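Local coordinates for protein pyridoxine 4-oxidase (Mesorhizobium loti, PDB 4HA6) that catalyses the FAD-dependent oxidation of pyridoxine to pyridoxal, acting on the 4-hydroxymethyl group, as a member of the GMC oxidoreductase family, at residues A[158-163]-A[411-416]; A[299-304]-A[420-425]; A[358-363]-A[400-405]. One frame throughout, in Å; residues are numbered along the deposited sequence. Where two conformers were deposited one is given.

Interaction 1. Residues A[158-163]-A[411-416]; sequences IEAGAS and RDELAG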
loop_
_atom_site.group_PDB
_atom_site.type_symbol
_atom_site.label_atom_id
_atom_site.label_comp_id
_atom_site.label_asym_id
_atom_site.label_seq_id
_atom_site.Cartn_x
_atom_site.Cartn_y
_atom_site.Cartn_z
ATOM N N ILE A 158 -12.445 -0.293 -20.928
ATOM C CA ILE A 158 -11.139 -0.387 -21.575
ATOM C C ILE A 158 -11.229 0.134 -23.008
ATOM O O ILE A 158 -10.370 0.902 -23.445
ATOM C CB ILE A 158 -10.581 -1.832 -21.481
ATOM C CG1 ILE A 158 -10.017 -2.074 -20.075
ATOM C CG2 ILE A 158 -9.474 -2.097 -22.509
ATOM C CD1 ILE A 158 -9.642 -3.503 -19.794
ATOM N N GLU A 159 -12.289 -0.252 -23.717
ATOM C CA GLU A 159 -12.549 0.249 -25.070
ATOM C C GLU A 159 -12.745 1.766 -25.114
ATOM O O GLU A 159 -12.288 2.434 -26.040
ATOM C CB GLU A 159 -13.790 -0.429 -25.655
ATOM C CG GLU A 159 -13.548 -1.860 -26.101
ATOM C CD GLU A 159 -12.529 -1.937 -27.223
ATOM O OE1 GLU A 159 -12.461 -0.987 -28.039
ATOM O OE2 GLU A 159 -11.797 -2.943 -27.282
ATOM N N ALA A 160 -13.447 2.306 -24.122
ATOM C CA ALA A 160 -13.671 3.746 -24.058
ATOM C C ALA A 160 -12.341 4.475 -23.934
ATOM O O ALA A 160 -12.071 5.421 -24.675
ATOM C CB ALA A 160 -14.591 4.088 -22.887
ATOM N N GLY A 161 -11.510 4.031 -22.995
ATOM C CA GLY A 161 -10.172 4.579 -22.857
ATOM C C GLY A 161 -9.320 4.443 -24.115
ATOM O O GLY A 161 -8.615 5.375 -24.499
ATOM N N ALA A 162 -9.374 3.273 -24.741
ATOM C CA ALA A 162 -8.603 3.005 -25.951
ATOM C C ALA A 162 -9.023 3.910 -27.106
ATOM O O ALA A 162 -8.183 4.345 -27.895
ATOM C CB ALA A 162 -8.718 1.529 -26.345
ATOM N N SER A 163 -10.319 4.190 -27.209
ATOM C CA SER A 163 -10.816 5.062 -28.267
ATOM C C SER A 163 -10.301 6.484 -28.078
ATOM O O SER A 163 -10.158 7.235 -29.052
ATOM C CB SER A 163 -12.343 5.059 -28.308
ATOM O OG SER A 163 -12.893 5.715 -27.180
ATOM N N ARG A 411 -18.436 8.032 -22.948
ATOM C CA ARG A 411 -18.099 7.538 -24.282
ATOM C C ARG A 411 -19.166 6.574 -24.796
ATOM O O ARG A 411 -19.752 5.806 -24.017
ATOM C CB ARG A 411 -16.746 6.824 -24.274
ATOM C CG ARG A 411 -15.560 7.737 -24.022
ATOM C CD ARG A 411 -15.329 8.698 -25.201
ATOM N NE ARG A 411 -15.011 7.976 -26.433
ATOM C CZ ARG A 411 -14.629 8.558 -27.572
ATOM N NH1 ARG A 411 -14.506 9.884 -27.648
ATOM N NH2 ARG A 411 -14.362 7.814 -28.641
ATOM N N ASP A 412 -19.403 6.620 -26.106
ATOM C CA ASP A 412 -20.256 5.652 -26.801
ATOM C C ASP A 412 -19.921 4.194 -26.481
ATOM O O ASP A 412 -20.797 3.333 -26.504
ATOM C CB ASP A 412 -20.134 5.845 -28.309
ATOM C CG ASP A 412 -20.952 7.005 -28.819
ATOM O OD1 ASP A 412 -21.760 7.565 -28.038
ATOM O OD2 ASP A 412 -20.790 7.342 -30.012
ATOM N N GLU A 413 -18.651 3.915 -26.200
ATOM C CA GLU A 413 -18.215 2.555 -25.871
ATOM C C GLU A 413 -18.852 2.030 -24.586
ATOM O O GLU A 413 -18.827 0.821 -24.329
ATOM C CB GLU A 413 -16.689 2.491 -25.760
ATOM C CG GLU A 413 -15.959 2.661 -27.096
ATOM C CD GLU A 413 -15.974 4.095 -27.609
ATOM O OE1 GLU A 413 -15.583 4.301 -28.775
ATOM O OE2 GLU A 413 -16.361 5.018 -26.857
ATOM N N LEU A 414 -19.421 2.930 -23.786
ATOM C CA LEU A 414 -20.097 2.538 -22.535
ATOM C C LEU A 414 -21.626 2.736 -22.601
ATOM O O LEU A 414 -22.335 2.510 -21.619
ATOM C CB LEU A 414 -19.508 3.304 -21.342
ATOM C CG LEU A 414 -18.249 2.750 -20.668
ATOM C CD1 LEU A 414 -17.600 3.835 -19.822
ATOM C CD2 LEU A 414 -18.574 1.542 -19.803
ATOM N N ALA A 415 -22.117 3.139 -23.772
ATOM C CA ALA A 415 -23.538 3.378 -23.994
ATOM C C ALA A 415 -24.398 2.135 -23.766
ATOM O O ALA A 415 -25.599 2.244 -23.489
ATOM C CB ALA A 415 -23.759 3.910 -25.399
ATOM N N GLY A 416 -23.800 0.957 -23.885
ATOM C CA GLY A 416 -24.538 -0.268 -23.620
ATOM C C GLY A 416 -24.821 -0.443 -22.135
ATOM O O GLY A 416 -25.767 -1.146 -21.745
#

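Interaction 2. Residues A[299-304]-A[420-425]; sequences LYAARK and RELLPG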
loop_
_atom_site.group_PDB
_atom_site.type_symbol
_atom_site.label_atom_id
_atom_site.label_comp_id
_atom_site.label_asym_id
_atom_site.label_seq_id
_atom_site.Cartn_x
_atom_site.Cartn_y
_atom_site.Cartn_z
ATOM N N LEU A 299 -20.418 8.204 -10.324
ATOM C CA LEU A 299 -21.423 7.144 -10.193
ATOM C C LEU A 299 -22.421 7.173 -11.353
ATOM O O LEU A 299 -23.015 8.223 -11.627
ATOM C CB LEU A 299 -22.197 7.356 -8.885
ATOM C CG LEU A 299 -22.796 6.205 -8.071
ATOM C CD1 LEU A 299 -24.266 6.491 -7.692
ATOM C CD2 LEU A 299 -22.624 4.843 -8.738
ATOM N N TYR A 300 -22.616 6.028 -12.010
ATOM C CA TYR A 300 -23.543 5.918 -13.155
ATOM C C TYR A 300 -24.678 4.926 -12.918
ATOM O O TYR A 300 -24.445 3.768 -12.551
ATOM C CB TYR A 300 -22.786 5.485 -14.421
ATOM C CG TYR A 300 -21.787 6.504 -14.894
ATOM C CD1 TYR A 300 -22.157 7.482 -15.810
ATOM C CD2 TYR A 300 -20.476 6.513 -14.403
ATOM C CE1 TYR A 300 -21.248 8.446 -16.246
ATOM C CE2 TYR A 300 -19.553 7.474 -14.834
ATOM C CZ TYR A 300 -19.953 8.435 -15.756
ATOM O OH TYR A 300 -19.064 9.392 -16.197
ATOM N N ALA A 301 -25.910 5.364 -13.154
ATOM C CA ALA A 301 -27.034 4.434 -13.167
ATOM C C ALA A 301 -26.837 3.496 -14.354
ATOM O O ALA A 301 -26.485 3.949 -15.453
ATOM C CB ALA A 301 -28.356 5.195 -13.300
ATOM N N ALA A 302 -27.055 2.198 -14.151
ATOM C CA ALA A 302 -26.874 1.244 -15.249
ATOM C C ALA A 302 -28.161 1.012 -16.036
ATOM O O ALA A 302 -29.253 0.979 -15.461
ATOM C CB ALA A 302 -26.306 -0.072 -14.745
ATOM N N ARG A 303 -28.006 0.836 -17.348
ATOM C CA ARG A 303 -29.112 0.631 -18.283
ATOM C C ARG A 303 -29.645 -0.798 -18.174
ATOM O O ARG A 303 -30.731 -1.111 -18.664
ATOM C CB ARG A 303 -28.625 0.889 -19.721
ATOM C CG ARG A 303 -29.737 1.163 -20.722
ATOM C CD ARG A 303 -29.184 1.390 -22.122
ATOM N NE ARG A 303 -28.409 0.244 -22.526
ATOM C CZ ARG A 303 -28.909 -0.796 -23.180
ATOM N NH1 ARG A 303 -30.194 -0.822 -23.549
ATOM N NH2 ARG A 303 -28.113 -1.803 -23.478
ATOM N N LYS A 304 -28.861 -1.666 -17.545
ATOM C CA LYS A 304 -29.249 -3.058 -17.344
ATOM C C LYS A 304 -28.488 -3.611 -16.137
ATOM O O LYS A 304 -27.540 -2.978 -15.681
ATOM C CB LYS A 304 -28.973 -3.859 -18.610
ATOM C CG LYS A 304 -27.561 -3.779 -19.148
ATOM C CD LYS A 304 -27.591 -4.178 -20.620
ATOM C CE LYS A 304 -26.224 -4.502 -21.176
ATOM N NZ LYS A 304 -26.388 -5.040 -22.568
ATOM N N ARG A 420 -27.494 6.854 -17.203
ATOM C CA ARG A 420 -27.130 8.260 -17.027
ATOM C C ARG A 420 -26.188 8.402 -15.833
ATOM O O ARG A 420 -26.090 7.494 -14.994
ATOM C CB ARG A 420 -28.367 9.121 -16.777
ATOM C CG ARG A 420 -29.058 8.797 -15.460
ATOM C CD ARG A 420 -30.027 9.900 -15.048
ATOM N NE ARG A 420 -30.482 9.736 -13.669
ATOM C CZ ARG A 420 -31.411 8.861 -13.291
ATOM N NH1 ARG A 420 -31.980 8.067 -14.190
ATOM N NH2 ARG A 420 -31.771 8.773 -12.014
ATOM N N GLU A 421 -25.508 9.546 -15.750
ATOM C CA GLU A 421 -24.649 9.845 -14.607
ATOM C C GLU A 421 -25.511 10.231 -13.416
ATOM O O GLU A 421 -26.435 11.042 -13.550
ATOM C CB GLU A 421 -23.701 11.003 -14.937
ATOM C CG GLU A 421 -22.629 11.277 -13.887
ATOM C CD GLU A 421 -21.788 12.510 -14.214
ATOM O OE1 GLU A 421 -20.720 12.368 -14.842
ATOM O OE2 GLU A 421 -22.193 13.627 -13.835
ATOM N N LEU A 422 -25.225 9.645 -12.258
ATOM C CA LEU A 422 -25.864 10.069 -11.016
ATOM C C LEU A 422 -24.991 11.121 -10.294
ATOM O O LEU A 422 -25.500 12.116 -9.788
ATOM C CB LEU A 422 -26.148 8.857 -10.116
ATOM C CG LEU A 422 -27.042 7.767 -10.738
ATOM C CD1 LEU A 422 -27.129 6.499 -9.874
ATOM C CD2 LEU A 422 -28.440 8.309 -11.006
ATOM N N LEU A 423 -23.680 10.899 -10.266
ATOM C CA LEU A 423 -22.744 11.824 -9.607
ATOM C C LEU A 423 -21.501 12.063 -10.496
ATOM O O LEU A 423 -20.982 11.118 -11.108
ATOM C CB LEU A 423 -22.314 11.268 -8.243
ATOM C CG LEU A 423 -23.353 10.881 -7.188
ATOM C CD1 LEU A 423 -22.690 10.167 -6.010
ATOM C CD2 LEU A 423 -24.117 12.090 -6.680
ATOM N N PRO A 424 -20.983 13.307 -10.535
ATOM C CA PRO A 424 -21.423 14.465 -9.753
ATOM C C PRO A 424 -22.557 15.229 -10.399
ATOM O O PRO A 424 -23.111 16.124 -9.769
ATOM C CB PRO A 424 -20.174 15.360 -9.724
ATOM C CG PRO A 424 -19.494 15.087 -11.011
ATOM C CD PRO A 424 -19.747 13.603 -11.294
ATOM N N GLY A 425 -22.911 14.892 -11.631
ATOM C CA GLY A 425 -24.006 15.596 -12.269
ATOM C C GLY A 425 -23.535 16.895 -12.883
ATOM O O GLY A 425 -22.806 16.876 -13.874
#

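Interaction 3. Residues A[358-363]-A[400-405]; sequences LLFGIT and RALEAS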
loop_
_atom_site.group_PDB
_atom_site.type_symbol
_atom_site.label_atom_id
_atom_site.label_comp_id
_atom_site.label_asym_id
_atom_site.label_seq_id
_atom_site.Cartn_x
_atom_site.Cartn_y
_atom_site.Cartn_z
ATOM N N LEU A 358 -17.067 4.977 -11.570
ATOM C CA LEU A 358 -15.708 5.163 -12.046
ATOM C C LEU A 358 -14.994 5.903 -10.923
ATOM O O LEU A 358 -15.465 6.944 -10.450
ATOM C CB LEU A 358 -15.670 5.982 -13.335
ATOM C CG LEU A 358 -16.501 5.511 -14.530
ATOM C CD1 LEU A 358 -15.998 6.185 -15.785
ATOM C CD2 LEU A 358 -16.496 4.001 -14.695
ATOM N N LEU A 359 -13.880 5.347 -10.475
ATOM C CA LEU A 359 -13.136 5.937 -9.385
ATOM C C LEU A 359 -12.046 6.786 -10.013
ATOM O O LEU A 359 -11.526 6.450 -11.083
ATOM C CB LEU A 359 -12.560 4.833 -8.505
ATOM C CG LEU A 359 -13.608 3.795 -8.089
ATOM C CD1 LEU A 359 -12.975 2.632 -7.353
ATOM C CD2 LEU A 359 -14.697 4.438 -7.233
ATOM N N PHE A 360 -11.725 7.909 -9.387
ATOM C CA PHE A 360 -10.770 8.839 -9.992
ATOM C C PHE A 360 -9.840 9.325 -8.892
ATOM O O PHE A 360 -10.272 9.524 -7.732
ATOM C CB PHE A 360 -11.495 9.989 -10.716
ATOM C CG PHE A 360 -12.445 10.762 -9.834
ATOM C CD1 PHE A 360 -13.780 10.377 -9.718
ATOM C CD2 PHE A 360 -11.992 11.863 -9.101
ATOM C CE1 PHE A 360 -14.664 11.076 -8.883
ATOM C CE2 PHE A 360 -12.869 12.580 -8.263
ATOM C CZ PHE A 360 -14.206 12.177 -8.154
ATOM N N GLY A 361 -8.559 9.468 -9.222
ATOM C CA GLY A 361 -7.566 9.792 -8.205
ATOM C C GLY A 361 -6.384 10.513 -8.818
ATOM O O GLY A 361 -6.325 10.656 -10.043
ATOM N N ILE A 362 -5.455 10.984 -7.983
ATOM C CA ILE A 362 -4.201 11.538 -8.494
ATOM C C ILE A 362 -3.083 10.594 -8.074
ATOM O O ILE A 362 -3.174 9.935 -7.024
ATOM C CB ILE A 362 -3.926 12.972 -7.965
ATOM C CG1 ILE A 362 -3.821 12.985 -6.428
ATOM C CG2 ILE A 362 -5.011 13.925 -8.455
ATOM C CD1 ILE A 362 -3.363 14.320 -5.883
ATOM N N THR A 363 -2.031 10.506 -8.880
ATOM C CA THR A 363 -1.072 9.419 -8.668
ATOM C C THR A 363 0.102 9.778 -7.784
ATOM O O THR A 363 0.727 8.883 -7.200
ATOM C CB THR A 363 -0.516 8.894 -9.995
ATOM O OG1 THR A 363 -0.107 10.002 -10.806
ATOM C CG2 THR A 363 -1.570 8.081 -10.732
ATOM N N ARG A 400 -8.656 17.515 -12.793
ATOM C CA ARG A 400 -8.275 16.870 -14.047
ATOM C C ARG A 400 -8.720 15.407 -14.033
ATOM O O ARG A 400 -9.210 14.882 -15.049
ATOM C CB ARG A 400 -6.769 16.989 -14.305
ATOM C CG ARG A 400 -6.212 18.431 -14.331
ATOM C CD ARG A 400 -6.680 19.248 -15.547
ATOM N NE ARG A 400 -8.030 19.798 -15.382
ATOM C CZ ARG A 400 -8.327 20.892 -14.672
ATOM N NH1 ARG A 400 -7.373 21.578 -14.045
ATOM N NH2 ARG A 400 -9.588 21.303 -14.583
ATOM N N ALA A 401 -8.599 14.754 -12.873
ATOM C CA ALA A 401 -8.951 13.327 -12.786
ATOM C C ALA A 401 -10.457 13.145 -12.958
ATOM O O ALA A 401 -10.895 12.281 -13.734
ATOM C CB ALA A 401 -8.484 12.713 -11.466
ATOM N N LEU A 402 -11.241 13.946 -12.229
ATOM C CA LEU A 402 -12.708 13.898 -12.341
ATOM C C LEU A 402 -13.100 14.188 -13.776
ATOM O O LEU A 402 -14.020 13.570 -14.329
ATOM C CB LEU A 402 -13.355 14.970 -11.472
ATOM C CG LEU A 402 -14.718 14.725 -10.799
ATOM C CD1 LEU A 402 -15.430 16.039 -10.534
ATOM C CD2 LEU A 402 -15.632 13.729 -11.524
ATOM N N GLU A 403 -12.421 15.150 -14.387
ATOM C CA GLU A 403 -12.764 15.481 -15.761
ATOM C C GLU A 403 -12.432 14.342 -16.695
ATOM O O GLU A 403 -13.156 14.102 -17.657
ATOM C CB GLU A 403 -12.097 16.781 -16.204
ATOM C CG GLU A 403 -12.726 17.970 -15.526
ATOM C CD GLU A 403 -12.138 19.272 -15.971
ATOM O OE1 GLU A 403 -10.958 19.276 -16.399
ATOM O OE2 GLU A 403 -12.864 20.285 -15.883
ATOM N N ALA A 404 -11.345 13.632 -16.415
ATOM C CA ALA A 404 -10.969 12.530 -17.288
ATOM C C ALA A 404 -12.001 11.424 -17.144
ATOM O O ALA A 404 -12.385 10.780 -18.127
ATOM C CB ALA A 404 -9.582 12.026 -16.956
ATOM N N SER A 405 -12.455 11.223 -15.907
ATOM C CA SER A 405 -13.406 10.161 -15.591
ATOM C C SER A 405 -14.736 10.365 -16.316
ATOM O O SER A 405 -15.321 9.421 -16.870
ATOM C CB SER A 405 -13.656 10.123 -14.078
ATOM O OG SER A 405 -14.519 9.053 -13.749
#

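Interaction 1. Residues A[158-163]-A[411-416]
Ala160 receives the apolar touches of this contact: its CB lies 3.7 Å from Arg411 CB, and Glu413 CB and Leu414 CD1 come up to the same methyl. Glu413 lies alongside the helix backbone, its CB 3.6 Å from Ala160 N and its CG 3.8 Å from Glu159 O. The bend of its chain at chi2 (74°) swings the carboxylate round to Arg411, whose NE makes a salt bridge of 3.3 Å to Glu413 OE2. That oxygen is met on its syn side, though well out of the carboxylate plane. Ser163 was modelled in two conformers, so its polar role is less certain; in one of them OG bonds to Ala160 O and also lies 2.9 Å from Arg411 NH2. Glu159 turns its own carboxylate to Arg168. With an alanine in place of Glu413, Arg411 would probably be left without this salt-bridge partner, and the packing of CG on Glu159 O would be lost. Leu414 also reaches Leu153 and Ala156, so the 3-10 turn 412-414, in the loop from helix 392-409 to strand 418-421, rests on the side of helix 152-163.

Interaction 2. Residues A[299-304]-A[420-425]
Leu299 O is gripped by two consecutive amides of the facing segment. Leu422 N binds it at 2.7 Å with an N-H...O angle of 149°. Leu423 N binds it at 3.1 Å, nearly straight, in the carbonyl plane on a lone pair. A weak bond from Leu299 N to Leu423 O closes the pairing. Two residues thus stand opposite one, and with the backbone angles of Leu422 and Leu423 this is the geometry of a classic beta bulge. Its two side chains both lean on Leu299: Leu422 CD1 meets Leu299 CD1 at 3.6 Å, and Leu423 CB comes within 4.0 Å of Leu299 CB. The pairing goes on through Ala301 and Arg420, a hydrogen-bonded pair. Ala301 N, 2.8 Å from Arg420 O, lies almost in line with the C=O bond (178°), although the N-H itself points off that line. The ladder joins strand 418-421 to strand 293-302, whose other flank pairs with strand 355-362 in the large antiparallel sheet, probably that of the substrate-binding domain as in GMC relatives. Tyr300 and Glu421, a non-hydrogen-bonded pair, share the sheet face away from Ala301. The ring sets CD1 3.6 Å from Glu421 CA, while CE1 lies over the start of the glutamate chain. Glu421 is extended, with CG anti to its N (chi1 -172°), which carries the carboxylate alongside the ring to its hydroxyl end. From there OE2 also reaches the following turn, accepting from Gly425 N at 2.6 Å, beyond the cis peptide that precedes Pro424. OE1 is engaged by Arg406, in a salt bridge, and by Asn298 ND2, while Tyr300 OH bonds to Asn298 OD1.

Interaction 3. Residues A[358-363]-A[400-405]
A helix packed along a face of the antiparallel sheet makes this buried contact. The axes of strand 358-362 and helix 400-405 pass 7.2 Å apart and run roughly antiparallel, at 151°, and no hydrogen bond joins the two segments. Phe360 is the largest contributor, packing against Leu402, Ala401 and Ser405. Phe360 and Leu402 lie side by side and point the same way, with Leu402 CG over one face of the Phe360 ring, 4.0 Å from its centroid and 23° off the normal, a CH-pi contact displaced toward the rim at CZ. With CG of Phe360 between the backbone N and the carbonyl carbon (chi1 56°), the ring leans along the helix flank, and it continues onto Phe436, Ile437 and Ser440 of helix 430-440. At the root of the side chain, Ala401 CB comes within 4.1 Å of Phe360 CB and presses close to the next peptide, 3.3 Å from Gly361 O. A turn of helix further on, Ser405 takes the place next to Leu358: its OG sits 3.3 Å from Leu358 CB, while Leu358 CD1 reaches Ser405 O at 3.5 Å. The buried hydroxyl of Ser405 is satisfied by Asn298 OD1, on the strand paired with this one. Turned from the sheet, Arg400 grips Glu403 side-on one helix turn later. Its NE and NH2 both converge on Glu403 OE1, NH2 at 3.0 Å, with the oxygen in the guanidinium plane but the nitrogens above the carboxylate plane. Arg400 NH1 also binds Glu396, making a chain of charges along the outer side of the helix. Small residues against the strand and larger ones beside it are how helix 392-409 beds onto the sheet, a helix-on-antiparallel-sheet layer consistent with the substrate-binding domain of GMC oxidoreductases.

How the interactions relate
The three contacts lie on one side of the chain's centre, their own centres 15 to 16 Å apart. Helix 392-409, the loop after it and strand 418-421 supply, in chain order, the second segments of interactions 3, 1 and 2. Interactions 2 and 3 share the antiparallel sheet, on the neighbouring strands 293-302 and 355-362, and meet where Tyr300 CE2 lies 3.6 Å from Leu358 CG. Interactions 1 and 2 meet through a probable hydrogen bond from Arg303 NH2 to Gly416 O, while interactions 1 and 3 do not touch. Interaction 1 ties this unit to helix 152-163, in the earlier half of the chain, away from the annotated FAD and pyridoxamine sites.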